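Side-chain contacts in diguanylate cyclase (Marinobacter aquaeolei VT8, PDB 3IGN), which probably condenses two GTP molecules into the second messenger c-di-GMP through its GGDEF domain, releasing two diphosphates: residues T69-V72 and T73-N76; N76-Q79 and S80-A83. All blocks are in the same frame, centred on the assembly; numbering follows the deposited sequence.

In the fold
T73 of contact 1 packs on A83 of contact 2, CG2 to CB at 3.9 Å, and the two contacts share N76, their centres about 9 Å apart. Contact 1 lies at the C-terminal part of helix 59-74 and runs through N76; contact 2 follows directly, in the loop leading into strand 82-85. Contact 2 grips c-di-GMP through R78 and D81, the ends of an RxxD motif, which in many diguanylate cyclases forms the inhibitory product site, as is probably the case here. Contact 1 reaches the same pocket through N76, whose carbonyl oxygen is hydrogen-bonded to R109, another ligand-binding residue. This GGDEF domain thus illustrates how nearly consecutive residues can build a ligand site.

Contact 1 (T69-V72 and T73-N76); sequences TADV and TRNN. With C2E (9,9'-[(2R,3R,3aS,5S,7aR,9R,10R,10aS,12S,14aR)-3,5,10,12-tetrahydroxy-5,12-dioxidooctahydro-2H,7H-difuro[3,2-d:3',2'-j][1,3,7,9,2,8]tetraoxadiphosphacyclododecine-2,9-diyl]bis(2-amino-1,9-dihydro-6H-purin-6-one)), chain C.
With chi1 of T73 at -58°, its hydroxyl lies beside its own backbone nitrogen and turns back along the helix to T69, while a bend at chi3 of R74 (-64°) folds the guanidinium toward D71. T73 OG1 donates to T69 O at 2.8 Å. The same oxygen accepts the helical bond from T73 N at 3.0 Å, and the two donors come from opposite faces of the carbonyl plane, so one buried acceptor is gripped twice by a single residue. On the more exposed side, D71 and R74 run side by side. Their salt bridge, D71 OD1 to R74 NH1 at 3.0 Å, enters at the edge of the guanidinium, although the two flat groups are turned 54° apart; R74 NH2 has a further partner in T14 O. N76 N bonds to T73 O, and the side-chain N76 ND2 gives a hydrogen to V72 O at 2.8 Å, with that oxygen close to the amide plane. V72 CG1 packs alongside, 3.6 Å from N76 ND2. Around this turn, V72 rests on A113 and I114 of helix 100-115, while T69 and T73 face the sheet, touching F45 of strand 40-47 and F91 and I93 of strand 90-96.

Contact 2 (N76-Q79 and S80-A83); sequences NIRQ and SDSA. With C2E (9,9'-[(2R,3R,3aS,5S,7aR,9R,10R,10aS,12S,14aR)-3,5,10,12-tetrahydroxy-5,12-dioxidooctahydro-2H,7H-difuro[3,2-d:3',2'-j][1,3,7,9,2,8]tetraoxadiphosphacyclododecine-2,9-diyl]bis(2-amino-1,9-dihydro-6H-purin-6-one)), chain B.
R78 and D81 close a type I beta turn, the tight part of this contact. D81 N donates to R78 O at 2.9 Å, and R78 N to D81 OD2 at 3.0 Å, from above the carboxylate plane. This second bond helps to hold the carboxylate toward one guanine: D81 OD2 also accepts from ligand N1 at 2.6 Å, and D81 OD1 from ligand N2 at 2.8 Å. The R78 chain runs over this base, ligand N3 3.6 Å above the guanidinium plane. R78 NH2 bonds to that molecule's phosphate oxygen O21 at 2.9 Å and to O6 of the other c-di-GMP, so one guanidinium serves both. Behind the turn, I77 CD1 packs on A83 CB at 3.7 Å. Q79 and S80 form the looser, exposed side, where S80 OG merely touches R78 CB at 3.5 Å, though Q79 N binds a phosphate of the second ligand. A methionine in place of R78 would probably leave O21 of one ligand and O6 of the other without this donor, and the base without its guanidinium. Acceptors facing N1 and N2 fit a guanine edge and, with the phosphate bond, suit c-di-GMP, consistent with product inhibition at RxxD sites.

Contact 1 (T69-V72 and T73-N76)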
ATOM      1  N   THR A  69       9.545   2.387   4.170  1.00 32.25           N
ATOM      2  CA  THR A  69       8.443   2.306   3.220  1.00 31.47           C
ATOM      3  C   THR A  69       7.235   3.064   3.770  1.00 32.17           C
ATOM      4  O   THR A  69       6.576   3.820   3.048  1.00 30.27           O
ATOM      5  CB  THR A  69       8.044   0.840   2.962  1.00 31.68           C
ATOM      6  OG1 THR A  69       9.175   0.122   2.453  1.00 30.75           O
ATOM      7  CG2 THR A  69       6.911   0.768   1.942  1.00 30.55           C
ATOM      8  N   ALA A  70       6.952   2.860   5.050  1.00 30.76           N
ATOM      9  CA  ALA A  70       5.835   3.537   5.694  1.00 33.19           C
ATOM     10  C   ALA A  70       6.094   5.039   5.725  1.00 32.63           C
ATOM     11  O   ALA A  70       5.183   5.838   5.518  1.00 31.88           O
ATOM     12  CB  ALA A  70       5.646   3.010   7.111  1.00 31.27           C
ATOM     13  N   ASP A  71       7.339   5.423   5.993  1.00 33.34           N
ATOM     14  CA  ASP A  71       7.685   6.835   6.040  1.00 34.72           C
ATOM     15  C   ASP A  71       7.524   7.478   4.673  1.00 32.43           C
ATOM     16  O   ASP A  71       6.999   8.585   4.562  1.00 32.51           O
ATOM     17  CB  ASP A  71       9.115   7.030   6.551  1.00 37.15           C
ATOM     18  CG  ASP A  71       9.256   6.683   8.019  1.00 43.82           C
ATOM     19  OD1 ASP A  71       8.241   6.745   8.744  1.00 46.13           O
ATOM     20  OD2 ASP A  71      10.380   6.359   8.453  1.00 48.15           O
ATOM     21  N   VAL A  72       7.969   6.785   3.631  1.00 32.05           N
ATOM     22  CA  VAL A  72       7.842   7.307   2.278  1.00 32.35           C
ATOM     23  C   VAL A  72       6.360   7.493   1.964  1.00 34.01           C
ATOM     24  O   VAL A  72       5.958   8.501   1.379  1.00 33.28           O
ATOM     25  CB  VAL A  72       8.459   6.343   1.243  1.00 32.31           C
ATOM     26  CG1 VAL A  72       8.097   6.793  -0.163  1.00 33.14           C
ATOM     27  CG2 VAL A  72       9.980   6.312   1.404  1.00 32.83           C
ATOM     28  N   THR A  73       5.556   6.518   2.372  1.00 30.93           N
ATOM     29  CA  THR A  73       4.118   6.554   2.129  1.00 28.86           C
ATOM     30  C   THR A  73       3.478   7.713   2.888  1.00 31.24           C
ATOM     31  O   THR A  73       2.789   8.549   2.303  1.00 29.66           O
ATOM     32  CB  THR A  73       3.458   5.241   2.581  1.00 28.83           C
ATOM     33  OG1 THR A  73       4.065   4.142   1.889  1.00 30.67           O
ATOM     34  CG2 THR A  73       1.957   5.260   2.293  1.00 28.99           C
ATOM     35  N   ARG A  74       3.718   7.753   4.194  1.00 32.36           N
ATOM     36  CA  ARG A  74       3.166   8.794   5.051  1.00 35.66           C
ATOM     37  C   ARG A  74       3.514  10.194   4.556  1.00 35.85           C
ATOM     38  O   ARG A  74       2.672  11.092   4.578  1.00 34.81           O
ATOM     39  CB  ARG A  74       3.670   8.611   6.488  1.00 38.38           C
ATOM     40  CG  ARG A  74       3.246   9.719   7.446  1.00 44.62           C
ATOM     41  CD  ARG A  74       3.817   9.519   8.839  1.00 48.62           C
ATOM     42  NE  ARG A  74       3.303   8.312   9.477  1.00 53.51           N
ATOM     43  CZ  ARG A  74       4.024   7.222   9.714  1.00 54.04           C
ATOM     44  NH1 ARG A  74       5.305   7.179   9.369  1.00 55.09           N
ATOM     45  NH2 ARG A  74       3.461   6.173  10.296  1.00 52.96           N
ATOM     46  N   ASN A  75       4.744  10.376   4.089  1.00 37.05           N
ATOM     47  CA  ASN A  75       5.182  11.682   3.619  1.00 41.92           C
ATOM     48  C   ASN A  75       4.870  11.970   2.157  1.00 41.63           C
ATOM     49  O   ASN A  75       5.198  13.039   1.649  1.00 43.73           O
ATOM     50  CB  ASN A  75       6.683  11.844   3.870  1.00 46.37           C
ATOM     51  CG  ASN A  75       7.034  11.756   5.341  1.00 49.71           C
ATOM     52  OD1 ASN A  75       6.475  12.478   6.163  1.00 52.57           O
ATOM     53  ND2 ASN A  75       7.963  10.871   5.682  1.00 51.15           N
ATOM     54  N   ASN A  76       4.221  11.027   1.483  1.00 36.50           N
ATOM     55  CA  ASN A  76       3.886  11.202   0.075  1.00 35.84           C
ATOM     56  C   ASN A  76       2.394  11.200  -0.243  1.00 33.86           C
ATOM     57  O   ASN A  76       2.012  11.400  -1.394  1.00 39.74           O
ATOM     58  CB  ASN A  76       4.576  10.120  -0.762  1.00 37.34           C
ATOM     59  CG  ASN A  76       5.932  10.554  -1.274  1.00 40.53           C
ATOM     60  OD1 ASN A  76       6.030  11.226  -2.302  1.00 42.58           O
ATOM     61  ND2 ASN A  76       6.987  10.180  -0.556  1.00 39.43           N
TER
HETATM   62  P1  C2E C 402      -1.691  17.292   2.486  1.00 36.09           P
HETATM   63  O2P C2E C 402      -2.767  17.141   1.297  1.00 31.48           O
HETATM   64  O1P C2E C 402      -2.061  16.454   3.632  1.00 32.47           O
HETATM   65  O5' C2E C 402      -0.228  16.873   2.015  1.00 42.04           O
HETATM   66  C5' C2E C 402       0.029  15.870   1.111  1.00 40.57           C
HETATM   67  C4' C2E C 402       1.536  15.671   0.922  1.00 36.11           C
HETATM   68  O4' C2E C 402       1.638  14.631  -0.052  1.00 33.55           O
HETATM   69  C3' C2E C 402       2.200  16.943   0.346  1.00 39.97           C
HETATM   70  O3' C2E C 402       3.255  17.559   1.094  1.00 44.81           O
HETATM   71  C2' C2E C 402       2.601  16.578  -1.076  1.00 39.19           C
HETATM   72  O2' C2E C 402       3.980  16.828  -1.358  1.00 43.91           O
HETATM   73  C1' C2E C 402       2.161  15.138  -1.308  1.00 36.48           C
HETATM   74  N9  C2E C 402       1.084  15.325  -2.295  1.00 34.11           N
HETATM   75  C8  C2E C 402      -0.270  15.332  -2.055  1.00 33.36           C
HETATM   76  N7  C2E C 402      -0.932  15.545  -3.129  1.00 30.78           N
HETATM   77  C5  C2E C 402      -0.071  15.690  -4.144  1.00 32.82           C
HETATM   78  C6  C2E C 402      -0.223  15.941  -5.528  1.00 33.63           C
HETATM   79  O6  C2E C 402      -1.330  16.079  -6.011  1.00 32.92           O
HETATM   80  N1  C2E C 402       0.901  16.037  -6.305  1.00 36.75           N
HETATM   81  C2  C2E C 402       2.158  15.887  -5.755  1.00 36.64           C
HETATM   82  N2  C2E C 402       3.263  15.986  -6.562  1.00 36.09           N
HETATM   83  N3  C2E C 402       2.315  15.653  -4.453  1.00 35.26           N
HETATM   84  C4  C2E C 402       1.238  15.545  -3.630  1.00 34.37           C
HETATM   85  P11 C2E C 402       3.160  19.156   0.942  1.00 47.14           P
HETATM   86  O21 C2E C 402       3.205  19.637  -0.592  1.00 41.34           O
HETATM   87  O11 C2E C 402       4.260  19.814   1.690  1.00 47.11           O
HETATM   88  O5A C2E C 402       1.763  19.515   1.579  1.00 46.22           O
HETATM   89  C5A C2E C 402       1.225  20.767   1.514  1.00 40.97           C
HETATM   90  C4A C2E C 402      -0.104  20.813   2.236  1.00 37.90           C
HETATM   91  O4A C2E C 402      -0.651  22.091   1.929  1.00 38.38           O
HETATM   92  C3A C2E C 402      -1.089  19.702   1.810  1.00 38.72           C
HETATM   93  O3A C2E C 402      -1.551  18.861   2.865  1.00 36.87           O
HETATM   94  C2A C2E C 402      -2.200  20.433   1.110  1.00 40.71           C
HETATM   95  O2A C2E C 402      -3.452  20.172   1.741  1.00 44.29           O
HETATM   96  C1A C2E C 402      -1.848  21.914   1.110  1.00 39.12           C
HETATM   97  N91 C2E C 402      -1.574  22.109  -0.341  1.00 38.42           N
HETATM   98  C81 C2E C 402      -0.355  22.297  -0.956  1.00 37.04           C
HETATM   99  N71 C2E C 402      -0.502  22.415  -2.238  1.00 36.62           N
HETATM  100  C51 C2E C 402      -1.803  22.312  -2.549  1.00 37.70           C
HETATM  101  C61 C2E C 402      -2.539  22.363  -3.760  1.00 37.86           C
HETATM  102  O61 C2E C 402      -1.965  22.524  -4.823  1.00 39.06           O
HETATM  103  N11 C2E C 402      -3.902  22.221  -3.708  1.00 36.80           N
HETATM  104  C21 C2E C 402      -4.544  22.034  -2.504  1.00 36.51           C
HETATM  105  N21 C2E C 402      -5.904  21.903  -2.483  1.00 38.47           N
HETATM  106  N31 C2E C 402      -3.864  21.985  -1.364  1.00 35.72           N
HETATM  107  C41 C2E C 402      -2.517  22.126  -1.343  1.00 36.62           C

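Contact 2 (N76-Q79 and S80-A83)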
ATOM      1  N   ASN A  76       4.221  11.027   1.483  1.00 36.50           N
ATOM      2  CA  ASN A  76       3.886  11.202   0.075  1.00 35.84           C
ATOM      3  C   ASN A  76       2.394  11.200  -0.243  1.00 33.86           C
ATOM      4  O   ASN A  76       2.012  11.400  -1.394  1.00 39.74           O
ATOM      5  CB  ASN A  76       4.576  10.120  -0.762  1.00 37.34           C
ATOM      6  CG  ASN A  76       5.932  10.554  -1.274  1.00 40.53           C
ATOM      7  OD1 ASN A  76       6.030  11.226  -2.302  1.00 42.58           O
ATOM      8  ND2 ASN A  76       6.987  10.180  -0.556  1.00 39.43           N
ATOM      9  N   ILE A  77       1.549  10.970   0.756  1.00 29.16           N
ATOM     10  CA  ILE A  77       0.110  10.945   0.507  1.00 26.71           C
ATOM     11  C   ILE A  77      -0.610  12.085   1.227  1.00 25.53           C
ATOM     12  O   ILE A  77      -0.084  12.668   2.167  1.00 27.56           O
ATOM     13  CB  ILE A  77      -0.524   9.606   0.957  1.00 28.51           C
ATOM     14  CG1 ILE A  77      -0.468   9.479   2.480  1.00 29.36           C
ATOM     15  CG2 ILE A  77       0.200   8.440   0.296  1.00 31.32           C
ATOM     16  CD1 ILE A  77      -1.120   8.213   3.020  1.00 29.45           C
ATOM     17  N   ARG A  78      -1.822  12.382   0.776  1.00 23.80           N
ATOM     18  CA  ARG A  78      -2.633  13.447   1.362  1.00 24.21           C
ATOM     19  C   ARG A  78      -3.180  13.007   2.707  1.00 25.93           C
ATOM     20  O   ARG A  78      -3.374  11.822   2.945  1.00 24.77           O
ATOM     21  CB  ARG A  78      -3.790  13.793   0.423  1.00 23.72           C
ATOM     22  CG  ARG A  78      -3.328  14.249  -0.947  1.00 23.78           C
ATOM     23  CD  ARG A  78      -4.463  14.431  -1.938  1.00 23.24           C
ATOM     24  NE  ARG A  78      -3.939  15.046  -3.161  1.00 23.58           N
ATOM     25  CZ  ARG A  78      -4.669  15.365  -4.223  1.00 25.48           C
ATOM     26  NH1 ARG A  78      -5.973  15.131  -4.240  1.00 24.66           N
ATOM     27  NH2 ARG A  78      -4.087  15.924  -5.274  1.00 27.52           N
ATOM     28  N   GLN A  79      -3.430  13.965   3.591  1.00 27.81           N
ATOM     29  CA  GLN A  79      -3.963  13.627   4.896  1.00 29.84           C
ATOM     30  C   GLN A  79      -5.352  13.016   4.726  1.00 26.48           C
ATOM     31  O   GLN A  79      -5.828  12.283   5.587  1.00 25.98           O
ATOM     32  CB  GLN A  79      -4.011  14.868   5.789  1.00 33.15           C
ATOM     33  CG  GLN A  79      -4.754  16.056   5.207  1.00 35.39           C
ATOM     34  CD  GLN A  79      -4.589  17.294   6.063  1.00 41.07           C
ATOM     35  OE1 GLN A  79      -4.695  17.230   7.290  1.00 40.00           O
ATOM     36  NE2 GLN A  79      -4.331  18.430   5.422  1.00 44.27           N
ATOM     37  N   SER A  80      -5.988  13.297   3.595  1.00 25.45           N
ATOM     38  CA  SER A  80      -7.307  12.750   3.319  1.00 25.25           C
ATOM     39  C   SER A  80      -7.244  11.309   2.782  1.00 24.11           C
ATOM     40  O   SER A  80      -8.266  10.631   2.697  1.00 24.26           O
ATOM     41  CB  SER A  80      -8.061  13.663   2.349  1.00 28.48           C
ATOM     42  OG  SER A  80      -7.202  14.141   1.326  1.00 31.60           O
ATOM     43  N   ASP A  81      -6.047  10.861   2.406  1.00 23.30           N
ATOM     44  CA  ASP A  81      -5.844   9.483   1.943  1.00 22.26           C
ATOM     45  C   ASP A  81      -5.597   8.697   3.230  1.00 21.91           C
ATOM     46  O   ASP A  81      -5.142   9.270   4.214  1.00 22.35           O
ATOM     47  CB  ASP A  81      -4.598   9.361   1.052  1.00 24.54           C
ATOM     48  CG  ASP A  81      -4.735  10.091  -0.278  1.00 24.48           C
ATOM     49  OD1 ASP A  81      -5.851  10.122  -0.848  1.00 24.79           O
ATOM     50  OD2 ASP A  81      -3.708  10.611  -0.773  1.00 23.56           O
ATOM     51  N   SER A  82      -5.874   7.398   3.235  1.00 20.39           N
ATOM     52  CA  SER A  82      -5.667   6.602   4.438  1.00 23.09           C
ATOM     53  C   SER A  82      -4.785   5.390   4.190  1.00 24.01           C
ATOM     54  O   SER A  82      -5.170   4.470   3.473  1.00 24.24           O
ATOM     55  CB  SER A  82      -7.017   6.159   5.005  1.00 24.64           C
ATOM     56  OG  SER A  82      -7.802   7.292   5.364  1.00 24.45           O
ATOM     57  N   ALA A  83      -3.599   5.392   4.793  1.00 23.54           N
ATOM     58  CA  ALA A  83      -2.664   4.281   4.630  1.00 21.34           C
ATOM     59  C   ALA A  83      -2.687   3.335   5.821  1.00 25.98           C
ATOM     60  O   ALA A  83      -2.887   3.755   6.965  1.00 29.02           O
ATOM     61  CB  ALA A  83      -1.261   4.817   4.422  1.00 21.08           C
TER
HETATM   62  P1  C2E B 401       0.242  16.087 -10.427  1.00 45.08           P
HETATM   63  O2P C2E B 401       1.016  15.550  -9.122  1.00 36.06           O
HETATM   64  O1P C2E B 401       0.945  15.615 -11.645  1.00 44.19           O
HETATM   65  O5' C2E B 401      -1.256  15.568 -10.464  1.00 44.27           O
HETATM   66  C5' C2E B 401      -1.608  14.332  -9.973  1.00 40.56           C
HETATM   67  C4' C2E B 401      -3.110  14.069 -10.056  1.00 36.23           C
HETATM   68  O4' C2E B 401      -3.247  12.757  -9.495  1.00 33.64           O
HETATM   69  C3' C2E B 401      -3.920  15.058  -9.180  1.00 35.80           C
HETATM   70  O3' C2E B 401      -4.910  15.876  -9.825  1.00 38.84           O
HETATM   71  C2' C2E B 401      -4.483  14.210  -8.055  1.00 35.77           C
HETATM   72  O2' C2E B 401      -5.904  14.324  -7.995  1.00 42.75           O
HETATM   73  C1' C2E B 401      -3.969  12.789  -8.246  1.00 34.91           C
HETATM   74  N9  C2E B 401      -3.053  12.658  -7.089  1.00 32.70           N
HETATM   75  C8  C2E B 401      -1.701  12.946  -7.057  1.00 30.70           C
HETATM   76  N7  C2E B 401      -1.205  12.752  -5.893  1.00 29.88           N
HETATM   77  C5  C2E B 401      -2.183  12.324  -5.076  1.00 28.62           C
HETATM   78  C6  C2E B 401      -2.237  11.964  -3.707  1.00 28.31           C
HETATM   79  O6  C2E B 401      -1.235  12.011  -3.008  1.00 27.77           O
HETATM   80  N1  C2E B 401      -3.443  11.564  -3.188  1.00 27.46           N
HETATM   81  C2  C2E B 401      -4.574  11.509  -3.975  1.00 26.90           C
HETATM   82  N2  C2E B 401      -5.760  11.101  -3.430  1.00 27.87           N
HETATM   83  N3  C2E B 401      -4.536  11.849  -5.255  1.00 28.74           N
HETATM   84  C4  C2E B 401      -3.382  12.252  -5.834  1.00 28.55           C
HETATM   85  P11 C2E B 401      -4.903  17.344  -9.148  1.00 37.85           P
HETATM   86  O21 C2E B 401      -5.191  17.287  -7.560  1.00 36.51           O
HETATM   87  O11 C2E B 401      -5.919  18.206  -9.792  1.00 37.37           O
HETATM   88  O5A C2E B 401      -3.433  17.888  -9.444  1.00 45.07           O
HETATM   89  C5A C2E B 401      -2.932  19.057  -8.922  1.00 44.24           C
HETATM   90  C4A C2E B 401      -1.511  19.336  -9.412  1.00 40.32           C
HETATM   91  O4A C2E B 401      -1.067  20.462  -8.647  1.00 41.10           O
HETATM   92  C3A C2E B 401      -0.530  18.166  -9.194  1.00 41.99           C
HETATM   93  O3A C2E B 401       0.116  17.684 -10.350  1.00 46.25           O
HETATM   94  C2A C2E B 401       0.446  18.642  -8.156  1.00 44.33           C
HETATM   95  O2A C2E B 401       1.805  18.565  -8.606  1.00 50.49           O
HETATM   96  C1A C2E B 401       0.031  20.048  -7.762  1.00 40.96           C
HETATM   97  N91 C2E B 401      -0.406  19.774  -6.369  1.00 36.77           N
HETATM   98  C81 C2E B 401      -1.693  19.564  -5.914  1.00 35.10           C
HETATM   99  N71 C2E B 401      -1.695  19.326  -4.644  1.00 34.13           N
HETATM  100  C51 C2E B 401      -0.432  19.364  -4.184  1.00 34.61           C
HETATM  101  C61 C2E B 401       0.165  19.176  -2.904  1.00 35.49           C
HETATM  102  O61 C2E B 401      -0.523  18.924  -1.929  1.00 35.67           O
HETATM  103  N11 C2E B 401       1.525  19.287  -2.792  1.00 37.66           N
HETATM  104  C21 C2E B 401       2.304  19.567  -3.894  1.00 37.87           C
HETATM  105  N21 C2E B 401       3.666  19.671  -3.748  1.00 37.82           N
HETATM  106  N31 C2E B 401       1.760  19.742  -5.094  1.00 36.92           N
HETATM  107  C41 C2E B 401       0.415  19.650  -5.281  1.00 36.32           C